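Side-chain contacts in lipase (Acinetobacter baumannii, PDB 4OPM), which probably hydrolyses the ester bonds of lipids such as triacylglycerols, as a putative lipase of the alpha/beta hydrolase fold: residues V7-Q10 with T11-Q15; D58-N61 with R62-H65; G172-N175 with Y176-Q180; F187-K190 with E191-Q194. All blocks are in the same frame, centred on the assembly; numbering follows the deposited sequence.

Contact 1 of 4, residues V7-Q10 with T11-Q15; sequences VSFQ and TILQQ
Phe-9 lays one face of its ring under the branched end of Leu-13, one turn further along, at the amino-terminal start of helix 9-19, where a hydrophobic staple from Val-7 to Ile-12 spans the helix boundary. This N-terminal helix precedes the first strand of the alpha/beta hydrolase sheet. The aromatic pair overlaps off-centre: Leu-13 CG stands 4.0 Å above the ring plane, displaced toward the rim, and Leu-13 CD1 comes to 3.8 Å from Phe-9 CE2. The ring reaches this place because Phe-9 carries CG opposite its backbone N (chi1 -177°), which sends the aromatic group along the helix flank beside its own carbonyl. The underlying i to i+4 bond is well formed, Leu-13 N donating to Phe-9 O at an N-H...O angle of 161°.

In the staple, Val-7 is the residue before the N-cap and Ile-12 the fourth after it. Val-7, still in extended conformation, meets Ile-12 at about a right angle, with Val-7 CG1 3.8 Å from Ile-12 CD1; its other methyl, CG2, rests by Thr-11 CB. Outside this turn, Phe-9 packs on Ala-195 and Gln-196, and Ile-12 on Phe-192, so the same flank faces helix 190-220.

Ser-8 is the N-cap. Its OG receives a weak bond from Gln-10 N, bent to 131° at the hydrogen, while its carbonyl takes the straighter bond from Ile-12 N. The cap is tied to the first turn once more through solvent: one water accepts from Ser-8 N at 2.9 Å and lies 3.0 Å from Thr-11 OG1.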
loop_
_atom_site.group_PDB
_atom_site.type_symbol
_atom_site.label_atom_id
_atom_site.label_comp_id
_atom_site.label_asym_id
_atom_site.label_seq_id
_atom_site.Cartn_x
_atom_site.Cartn_y
_atom_site.Cartn_z
ATOM N N VAL A 7 -15.433 4.190 23.968
ATOM C CA VAL A 7 -14.635 5.035 23.084
ATOM C C VAL A 7 -15.110 4.870 21.644
ATOM O O VAL A 7 -15.606 3.809 21.265
ATOM C CB VAL A 7 -13.114 4.674 23.248
ATOM C CG1 VAL A 7 -12.824 3.220 22.854
ATOM C CG2 VAL A 7 -12.195 5.652 22.502
ATOM N N SER A 8 -14.968 5.926 20.851
ATOM C CA SER A 8 -15.244 5.878 19.426
ATOM C C SER A 8 -14.036 5.240 18.721
ATOM O O SER A 8 -12.899 5.570 19.060
ATOM C CB SER A 8 -15.481 7.287 18.902
ATOM O OG SER A 8 -15.383 7.298 17.489
ATOM N N PHE A 9 -14.266 4.370 17.730
ATOM C CA PHE A 9 -13.176 3.762 16.969
ATOM C C PHE A 9 -12.364 4.836 16.234
ATOM O O PHE A 9 -11.142 4.702 16.115
ATOM C CB PHE A 9 -13.700 2.722 15.979
ATOM C CG PHE A 9 -12.618 1.993 15.212
ATOM C CD1 PHE A 9 -11.725 1.156 15.864
ATOM C CD2 PHE A 9 -12.515 2.120 13.829
ATOM C CE1 PHE A 9 -10.752 0.450 15.148
ATOM C CE2 PHE A 9 -11.540 1.413 13.113
ATOM C CZ PHE A 9 -10.660 0.588 13.780
ATOM N N GLN A 10 -13.034 5.931 15.795
ATOM C CA GLN A 10 -12.350 7.042 15.132
ATOM C C GLN A 10 -11.322 7.677 16.084
ATOM O O GLN A 10 -10.224 8.011 15.635
ATOM C CB GLN A 10 -13.363 8.086 14.635
ATOM C CG GLN A 10 -14.169 7.609 13.414
ATOM C CD GLN A 10 -13.282 7.232 12.234
ATOM O OE1 GLN A 10 -13.377 6.133 11.688
ATOM N NE2 GLN A 10 -12.372 8.108 11.841
ATOM N N THR A 11 -11.651 7.780 17.398
ATOM C CA THR A 11 -10.752 8.312 18.438
ATOM C C THR A 11 -9.544 7.368 18.583
ATOM O O THR A 11 -8.416 7.851 18.728
ATOM C CB THR A 11 -11.514 8.516 19.769
ATOM O OG1 THR A 11 -12.588 9.424 19.540
ATOM C CG2 THR A 11 -10.624 9.067 20.890
ATOM N N ILE A 12 -9.775 6.040 18.499
ATOM C CA ILE A 12 -8.697 5.030 18.563
ATOM C C ILE A 12 -7.731 5.255 17.389
ATOM O O ILE A 12 -6.525 5.315 17.607
ATOM C CB ILE A 12 -9.252 3.574 18.566
ATOM C CG1 ILE A 12 -10.110 3.271 19.825
ATOM C CG2 ILE A 12 -8.143 2.514 18.332
ATOM C CD1 ILE A 12 -9.355 3.336 21.225
ATOM N N LEU A 13 -8.270 5.421 16.160
ATOM C CA LEU A 13 -7.445 5.662 14.974
ATOM C C LEU A 13 -6.627 6.939 15.146
ATOM O O LEU A 13 -5.436 6.935 14.843
ATOM C CB LEU A 13 -8.296 5.727 13.700
ATOM C CG LEU A 13 -8.929 4.408 13.260
ATOM C CD1 LEU A 13 -9.851 4.625 12.072
ATOM C CD2 LEU A 13 -7.862 3.377 12.883
ATOM N N GLN A 14 -7.242 7.998 15.687
ATOM C CA GLN A 14 -6.532 9.268 15.926
ATOM C C GLN A 14 -5.337 9.055 16.859
ATOM O O GLN A 14 -4.237 9.562 16.600
ATOM C CB GLN A 14 -7.485 10.326 16.512
ATOM C CG GLN A 14 -8.499 10.808 15.477
ATOM C CD GLN A 14 -9.735 11.420 16.098
ATOM O OE1 GLN A 14 -9.729 11.875 17.254
ATOM N NE2 GLN A 14 -10.824 11.447 15.326
ATOM N N GLN A 15 -5.560 8.298 17.943
ATOM C CA GLN A 15 -4.523 8.016 18.936
ATOM C C GLN A 15 -3.386 7.193 18.327
ATOM O O GLN A 15 -2.204 7.456 18.618
ATOM C CB GLN A 15 -5.132 7.296 20.143
ATOM C CG GLN A 15 -6.034 8.194 20.976
ATOM C CD GLN A 15 -6.412 7.500 22.248
ATOM O OE1 GLN A 15 -5.578 7.283 23.125
ATOM N NE2 GLN A 15 -7.656 7.078 22.349
HETATM O O HOH W 1 -14.263 8.542 21.931
#

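Contact 2 of 4, residues D58-N61 with R62-H65; sequences DNWN and RVAH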
loop_
_atom_site.group_PDB
_atom_site.type_symbol
_atom_site.label_atom_id
_atom_site.label_comp_id
_atom_site.label_asym_id
_atom_site.label_seq_id
_atom_site.Cartn_x
_atom_site.Cartn_y
_atom_site.Cartn_z
ATOM N N ASP A 58 -3.965 4.218 7.380
ATOM C CA ASP A 58 -3.691 3.635 8.705
ATOM C C ASP A 58 -3.018 2.255 8.633
ATOM O O ASP A 58 -2.383 1.847 9.613
ATOM C CB ASP A 58 -4.974 3.573 9.538
ATOM C CG ASP A 58 -5.489 4.963 9.871
ATOM O OD1 ASP A 58 -4.671 5.821 10.303
ATOM O OD2 ASP A 58 -6.679 5.220 9.631
ATOM N N ASN A 59 -3.045 1.588 7.450
ATOM C CA ASN A 59 -2.339 0.306 7.286
ATOM C C ASN A 59 -0.821 0.461 7.526
ATOM O O ASN A 59 -0.159 -0.513 7.859
ATOM C CB ASN A 59 -2.539 -0.237 5.868
ATOM C CG ASN A 59 -3.937 -0.686 5.504
ATOM O OD1 ASN A 59 -4.216 -0.934 4.330
ATOM N ND2 ASN A 59 -4.820 -0.864 6.482
ATOM N N TRP A 60 -0.283 1.681 7.297
ATOM C CA TRP A 60 1.134 1.979 7.418
ATOM C C TRP A 60 1.539 2.509 8.811
ATOM O O TRP A 60 2.721 2.786 9.000
ATOM C CB TRP A 60 1.527 3.019 6.363
ATOM C CG TRP A 60 1.648 2.453 4.985
ATOM C CD1 TRP A 60 0.746 2.574 3.962
ATOM C CD2 TRP A 60 2.732 1.668 4.477
ATOM N NE1 TRP A 60 1.207 1.909 2.848
ATOM C CE2 TRP A 60 2.435 1.364 3.128
ATOM C CE3 TRP A 60 3.949 1.218 5.020
ATOM C CZ2 TRP A 60 3.302 0.612 2.323
ATOM C CZ3 TRP A 60 4.814 0.487 4.219
ATOM C CH2 TRP A 60 4.497 0.211 2.876
ATOM N N ASN A 61 0.599 2.666 9.756
ATOM C CA ASN A 61 0.892 3.283 11.060
ATOM C C ASN A 61 2.008 2.597 11.831
ATOM O O ASN A 61 2.895 3.295 12.329
ATOM C CB ASN A 61 -0.348 3.390 11.944
ATOM C CG ASN A 61 -1.310 4.464 11.453
ATOM O OD1 ASN A 61 -0.967 5.286 10.587
ATOM N ND2 ASN A 61 -2.533 4.461 11.967
ATOM N N ARG A 62 1.987 1.255 11.903
ATOM C CA ARG A 62 2.985 0.460 12.658
ATOM C C ARG A 62 4.392 0.622 12.082
ATOM O O ARG A 62 5.359 0.699 12.839
ATOM C CB ARG A 62 2.588 -1.026 12.684
ATOM C CG ARG A 62 1.284 -1.259 13.397
ATOM C CD ARG A 62 0.933 -2.720 13.496
ATOM N NE ARG A 62 -0.425 -2.816 14.005
ATOM C CZ ARG A 62 -0.807 -3.536 15.050
ATOM N NH1 ARG A 62 0.061 -4.317 15.682
ATOM N NH2 ARG A 62 -2.068 -3.502 15.456
ATOM N N VAL A 63 4.502 0.685 10.751
ATOM C CA VAL A 63 5.782 0.888 10.076
ATOM C C VAL A 63 6.168 2.376 10.190
ATOM O O VAL A 63 7.319 2.696 10.529
ATOM C CB VAL A 63 5.715 0.413 8.595
ATOM C CG1 VAL A 63 6.879 0.965 7.772
ATOM C CG2 VAL A 63 5.668 -1.115 8.509
ATOM N N ALA A 64 5.214 3.293 9.879
ATOM C CA ALA A 64 5.483 4.741 9.903
ATOM C C ALA A 64 6.018 5.192 11.269
ATOM O O ALA A 64 6.872 6.069 11.329
ATOM C CB ALA A 64 4.230 5.529 9.552
ATOM N N HIS A 65 5.545 4.564 12.359
ATOM C CA HIS A 65 6.005 4.868 13.726
ATOM C C HIS A 65 7.555 4.912 13.810
ATOM O O HIS A 65 8.099 5.720 14.555
ATOM C CB HIS A 65 5.458 3.805 14.690
ATOM C CG HIS A 65 6.027 3.870 16.074
ATOM N ND1 HIS A 65 5.583 4.797 16.991
ATOM C CD2 HIS A 65 6.966 3.084 16.658
ATOM C CE1 HIS A 65 6.260 4.558 18.104
ATOM N NE2 HIS A 65 7.118 3.546 17.945
HETATM O O HOH W 2 2.156 -0.586 9.283
#
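Trp-60, at the end of the 3-10 turn, and Val-63, on the short helix 61-64, lie side by side and point the same way. The valine meets the indole at its edge, near the ring plane: Val-63 CG1 lies 4.0 Å from Trp-60 CE3 and touches CZ3 as well. With that methyl opposite the backbone N (chi1 164°), it projects along the six-membered ring's rim. Ile-277 touches both side chains from helix 276-279. The backbone ties the same turn: Ala-64 N donates to Trp-60 O at 2.7 Å, nearly straight at 166°.

A polar pair spans the 3-10 turn: Asn-61 ND2 donates to Asp-58 OD1 at 3.0 Å, reaching the anti side of that oxygen from 27° out of the carboxylate plane. Both groups have further partners on helix 9-19: Asp-58 OD1 forms a salt bridge with Arg-17, and Asn-61 ND2 bonds to Glu-16 OE1. A water spans the turn, donating to Asn-59 O and accepting from Val-63 N.

Trp-60 also touches residues of the GxSxG pattern, consistent with this turn packing beside what is probably the nucleophile elbow of an alpha/beta hydrolase.

Contact 3 of 4, residues G172-N175 with Y176-Q180; sequences GDFN and YLLKQ
Asn-175, Phe-174 and Leu-178 carry most of this contact, on the first turns of helix 173-181, whose N-cap is Gly-172. The helix lies within the alpha/beta hydrolase region and packs against helix 190-220, where Phe-174 meets Gln-196 and Met-200.

Leu-178 sits over one face of the Phe-174 ring. Its CG is 4.2 Å from the ring centroid and 19° off the normal, a CH-pi contact, and Leu-178 CD2 approaches Phe-174 CE1 to 3.7 Å. A chi1 of -169° in Phe-174 swings the ring beside its own carbonyl, in line with the residue one turn on, while Leu-177 CD2 comes to the ring's edge. The backbone keeps the spacing, since Leu-178 N donates to Phe-174 O at 2.9 Å.

Round the helix, the chemistry turns polar. Asn-175 O receives the backbone bond from Lys-179 N (3.2 Å, 149°), and the methylene chain of Lys-179 passes alongside the same oxygen, with CG 3.5 Å from Asn-175 O. The lysine chain bends only at its last torsion, bringing the ammonium to a shared water. That water donates to Asn-175 O, accepts from Asn-175 ND2 at 2.8 Å, and accepts a weak bond from Lys-179 NZ at 3.3 Å.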
loop_
_atom_site.group_PDB
_atom_site.type_symbol
_atom_site.label_atom_id
_atom_site.label_comp_id
_atom_site.label_asym_id
_atom_site.label_seq_id
_atom_site.Cartn_x
_atom_site.Cartn_y
_atom_site.Cartn_z
ATOM N N GLY A 172 -19.164 -10.443 8.907
ATOM C CA GLY A 172 -18.444 -11.707 8.831
ATOM C C GLY A 172 -17.443 -11.761 7.693
ATOM O O GLY A 172 -16.542 -12.603 7.718
ATOM N N ASP A 173 -17.578 -10.863 6.690
ATOM C CA ASP A 173 -16.651 -10.841 5.551
ATOM C C ASP A 173 -15.227 -10.426 5.944
ATOM O O ASP A 173 -14.280 -10.915 5.330
ATOM C CB ASP A 173 -17.138 -9.919 4.436
ATOM C CG ASP A 173 -18.305 -10.438 3.608
ATOM O OD1 ASP A 173 -18.749 -11.596 3.846
ATOM O OD2 ASP A 173 -18.777 -9.692 2.729
ATOM N N PHE A 174 -15.069 -9.527 6.935
ATOM C CA PHE A 174 -13.734 -9.067 7.328
ATOM C C PHE A 174 -12.911 -10.221 7.909
ATOM O O PHE A 174 -11.742 -10.347 7.548
ATOM C CB PHE A 174 -13.801 -7.880 8.292
ATOM C CG PHE A 174 -12.488 -7.170 8.549
ATOM C CD1 PHE A 174 -11.511 -7.087 7.558
ATOM C CD2 PHE A 174 -12.257 -6.524 9.758
ATOM C CE1 PHE A 174 -10.303 -6.420 7.797
ATOM C CE2 PHE A 174 -11.049 -5.858 9.997
ATOM C CZ PHE A 174 -10.083 -5.810 9.016
ATOM N N ASN A 175 -13.530 -11.090 8.736
ATOM C CA ASN A 175 -12.846 -12.268 9.278
ATOM C C ASN A 175 -12.370 -13.190 8.148
ATOM O O ASN A 175 -11.244 -13.698 8.209
ATOM C CB ASN A 175 -13.732 -13.038 10.254
ATOM C CG ASN A 175 -13.522 -12.608 11.689
ATOM O OD1 ASN A 175 -14.462 -12.211 12.380
ATOM N ND2 ASN A 175 -12.280 -12.663 12.170
ATOM N N TYR A 176 -13.205 -13.365 7.098
ATOM C CA TYR A 176 -12.832 -14.184 5.940
ATOM C C TYR A 176 -11.605 -13.578 5.237
ATOM O O TYR A 176 -10.641 -14.291 4.928
ATOM C CB TYR A 176 -14.011 -14.322 4.947
ATOM C CG TYR A 176 -13.634 -15.156 3.741
ATOM C CD1 TYR A 176 -13.591 -16.547 3.816
ATOM C CD2 TYR A 176 -13.224 -14.554 2.552
ATOM C CE1 TYR A 176 -13.185 -17.318 2.728
ATOM C CE2 TYR A 176 -12.823 -15.318 1.453
ATOM C CZ TYR A 176 -12.799 -16.699 1.550
ATOM O OH TYR A 176 -12.398 -17.464 0.485
ATOM N N LEU A 177 -11.645 -12.258 4.992
ATOM C CA LEU A 177 -10.544 -11.542 4.337
ATOM C C LEU A 177 -9.237 -11.704 5.115
ATOM O O LEU A 177 -8.212 -12.025 4.507
ATOM C CB LEU A 177 -10.870 -10.046 4.165
ATOM C CG LEU A 177 -9.764 -9.192 3.524
ATOM C CD1 LEU A 177 -9.519 -9.604 2.076
ATOM C CD2 LEU A 177 -10.096 -7.717 3.606
ATOM N N LEU A 178 -9.279 -11.519 6.446
ATOM C CA LEU A 178 -8.080 -11.638 7.292
ATOM C C LEU A 178 -7.458 -13.027 7.186
ATOM O O LEU A 178 -6.227 -13.139 7.182
ATOM C CB LEU A 178 -8.383 -11.324 8.762
ATOM C CG LEU A 178 -8.896 -9.912 9.069
ATOM C CD1 LEU A 178 -9.406 -9.819 10.492
ATOM C CD2 LEU A 178 -7.834 -8.889 8.864
ATOM N N LYS A 179 -8.303 -14.075 7.063
ATOM C CA LYS A 179 -7.846 -15.467 6.930
ATOM C C LYS A 179 -7.107 -15.680 5.607
ATOM O O LYS A 179 -6.286 -16.596 5.511
ATOM C CB LYS A 179 -9.017 -16.458 7.047
ATOM C CG LYS A 179 -9.470 -16.652 8.496
ATOM C CD LYS A 179 -10.730 -17.514 8.602
ATOM C CE LYS A 179 -11.011 -17.980 10.017
ATOM N NZ LYS A 179 -11.526 -16.888 10.886
ATOM N N GLN A 180 -7.401 -14.850 4.584
ATOM C CA GLN A 180 -6.726 -14.992 3.292
ATOM C C GLN A 180 -5.506 -14.096 3.174
ATOM O O GLN A 180 -4.579 -14.433 2.440
ATOM C CB GLN A 180 -7.676 -14.678 2.100
ATOM C CG GLN A 180 -9.087 -15.309 2.146
ATOM C CD GLN A 180 -9.160 -16.715 2.696
ATOM O OE1 GLN A 180 -9.928 -16.985 3.626
ATOM N NE2 GLN A 180 -8.360 -17.631 2.167
HETATM O O HOH W 3 -10.146 -13.876 10.800
#

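Contact 4 of 4, residues F187-K190 with E191-Q194; sequences FIPK and EFLQ
This is a local helix-start contact on the protein surface, where the loop after helix 173-181 turns into the long helix 190-220. Pro-189 occupies the N-cap position, and its ring lies over a face of Phe-192, three residues on. The evidence for a CH-pi contact is direct: Pro-189 CG is 3.9 Å from the centroid of the Phe-192 ring and 10° off its normal, so it stands over the ring's centre. Pro-189 CD slides closer to one side, 3.7 Å from Phe-192 CD2. Phe-192 turns back to meet the proline because its CG lies beside the backbone N (chi1 -73°), directed toward the helix start.

The proline carbonyl serves two amides of the first turn. Leu-193 N donates to it at 3.0 Å with an angle of 161°, whereas the bond from Phe-192 N is short but weak, bent to 121°. Lys-190 and Gln-194 follow one turn apart. Gln-194 N bonds to Lys-190 O, and the extended Gln-194 side chain crosses the lysine obliquely, bringing NE2 to 3.5 Å from Lys-190 CG.

Ile-188, just before the N-cap, reaches Leu-193 with its CG2 branch, 4.0 Å from Leu-193 CB, and also touches Phe-192 CB. Leu-193 itself packs on Phe-174, Asn-175 and Leu-178 of helix 173-181. With proline at the N-cap position, the Ile-188 and Leu-193 pair joins the residue before the cap to the fourth after it, the hydrophobic staple of a helix start, here opening helix 190-220 of the alpha/beta hydrolase fold.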
loop_
_atom_site.group_PDB
_atom_site.type_symbol
_atom_site.label_atom_id
_atom_site.label_comp_id
_atom_site.label_asym_id
_atom_site.label_seq_id
_atom_site.Cartn_x
_atom_site.Cartn_y
_atom_site.Cartn_z
ATOM N N PHE A 187 -2.897 -8.412 17.109
ATOM C CA PHE A 187 -4.036 -8.464 18.013
ATOM C C PHE A 187 -5.083 -7.422 17.598
ATOM O O PHE A 187 -4.772 -6.232 17.485
ATOM C CB PHE A 187 -3.598 -8.239 19.457
ATOM C CG PHE A 187 -4.744 -8.001 20.423
ATOM C CD1 PHE A 187 -5.796 -8.910 20.521
ATOM C CD2 PHE A 187 -4.775 -6.864 21.224
ATOM C CE1 PHE A 187 -6.854 -8.685 21.406
ATOM C CE2 PHE A 187 -5.810 -6.664 22.144
ATOM C CZ PHE A 187 -6.850 -7.568 22.216
ATOM N N ILE A 188 -6.312 -7.886 17.365
ATOM C CA ILE A 188 -7.417 -7.011 16.982
ATOM C C ILE A 188 -8.614 -7.348 17.867
ATOM O O ILE A 188 -9.249 -8.384 17.658
ATOM C CB ILE A 188 -7.779 -7.063 15.459
ATOM C CG1 ILE A 188 -6.537 -6.868 14.546
ATOM C CG2 ILE A 188 -8.872 -6.028 15.134
ATOM C CD1 ILE A 188 -6.730 -7.377 13.097
ATOM N N PRO A 189 -8.937 -6.494 18.869
ATOM C CA PRO A 189 -10.143 -6.746 19.673
ATOM C C PRO A 189 -11.371 -6.910 18.752
ATOM O O PRO A 189 -11.451 -6.234 17.724
ATOM C CB PRO A 189 -10.266 -5.481 20.542
ATOM C CG PRO A 189 -8.916 -4.880 20.566
ATOM C CD PRO A 189 -8.289 -5.219 19.242
ATOM N N LYS A 190 -12.283 -7.831 19.097
ATOM C CA LYS A 190 -13.517 -8.125 18.338
ATOM C C LYS A 190 -14.285 -6.819 18.000
ATOM O O LYS A 190 -14.763 -6.635 16.878
ATOM C CB LYS A 190 -14.405 -9.054 19.194
ATOM C CG LYS A 190 -15.568 -9.712 18.465
ATOM C CD LYS A 190 -16.494 -10.428 19.452
ATOM C CE LYS A 190 -16.594 -11.922 19.218
ATOM N NZ LYS A 190 -17.617 -12.271 18.193
ATOM N N GLU A 191 -14.359 -5.910 18.980
ATOM C CA GLU A 191 -15.066 -4.629 18.880
ATOM C C GLU A 191 -14.393 -3.729 17.805
ATOM O O GLU A 191 -15.090 -3.068 17.026
ATOM C CB GLU A 191 -15.127 -3.964 20.269
ATOM C CG GLU A 191 -15.775 -4.845 21.348
ATOM C CD GLU A 191 -15.021 -6.053 21.915
ATOM O OE1 GLU A 191 -13.783 -6.154 21.726
ATOM O OE2 GLU A 191 -15.674 -6.897 22.574
ATOM N N PHE A 192 -13.048 -3.762 17.719
ATOM C CA PHE A 192 -12.281 -3.014 16.713
ATOM C C PHE A 192 -12.475 -3.632 15.330
ATOM O O PHE A 192 -12.586 -2.900 14.350
ATOM C CB PHE A 192 -10.780 -2.984 17.050
ATOM C CG PHE A 192 -10.298 -2.113 18.196
ATOM C CD1 PHE A 192 -11.155 -1.751 19.233
ATOM C CD2 PHE A 192 -8.963 -1.729 18.279
ATOM C CE1 PHE A 192 -10.692 -0.976 20.302
ATOM C CE2 PHE A 192 -8.497 -0.985 19.367
ATOM C CZ PHE A 192 -9.363 -0.605 20.362
ATOM N N LEU A 193 -12.476 -4.983 15.251
ATOM C CA LEU A 193 -12.687 -5.733 14.010
ATOM C C LEU A 193 -14.048 -5.329 13.401
ATOM O O LEU A 193 -14.123 -5.021 12.211
ATOM C CB LEU A 193 -12.644 -7.250 14.311
ATOM C CG LEU A 193 -12.569 -8.195 13.111
ATOM C CD1 LEU A 193 -11.746 -9.426 13.456
ATOM C CD2 LEU A 193 -13.967 -8.612 12.624
ATOM N N GLN A 194 -15.100 -5.310 14.233
ATOM C CA GLN A 194 -16.468 -4.972 13.815
ATOM C C GLN A 194 -16.571 -3.519 13.333
ATOM O O GLN A 194 -17.246 -3.264 12.334
ATOM C CB GLN A 194 -17.457 -5.243 14.953
ATOM C CG GLN A 194 -17.714 -6.746 15.119
ATOM C CD GLN A 194 -18.337 -7.155 16.429
ATOM O OE1 GLN A 194 -18.877 -6.343 17.186
ATOM N NE2 GLN A 194 -18.282 -8.443 16.718
#

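In the fold
Contact 2 is the buried one, beside the central sheet; contacts 1, 3 and 4 are surface contacts farther from the chain's centre. Contacts 3 and 4 belong to consecutive helices that pack together, with Leu-178 CD1 3.8 Å from Leu-193 CD1. Contact 1 joins this group from the N-terminal helix, Ile-12 CG2 lying 3.7 Å from Phe-192 CE2, and also reaches contact 2, where Leu-13 CD2 approaches Asp-58 OD2 to 3.9 Å. Aromatic faces are covered by leucine in contacts 1 and 3 and by proline in contact 4; contact 2 instead uses an indole edge and a polar Asn-Asp bond extended to charged residues of helix 9-19. Contact 3 touches neither contact 1 nor contact 2.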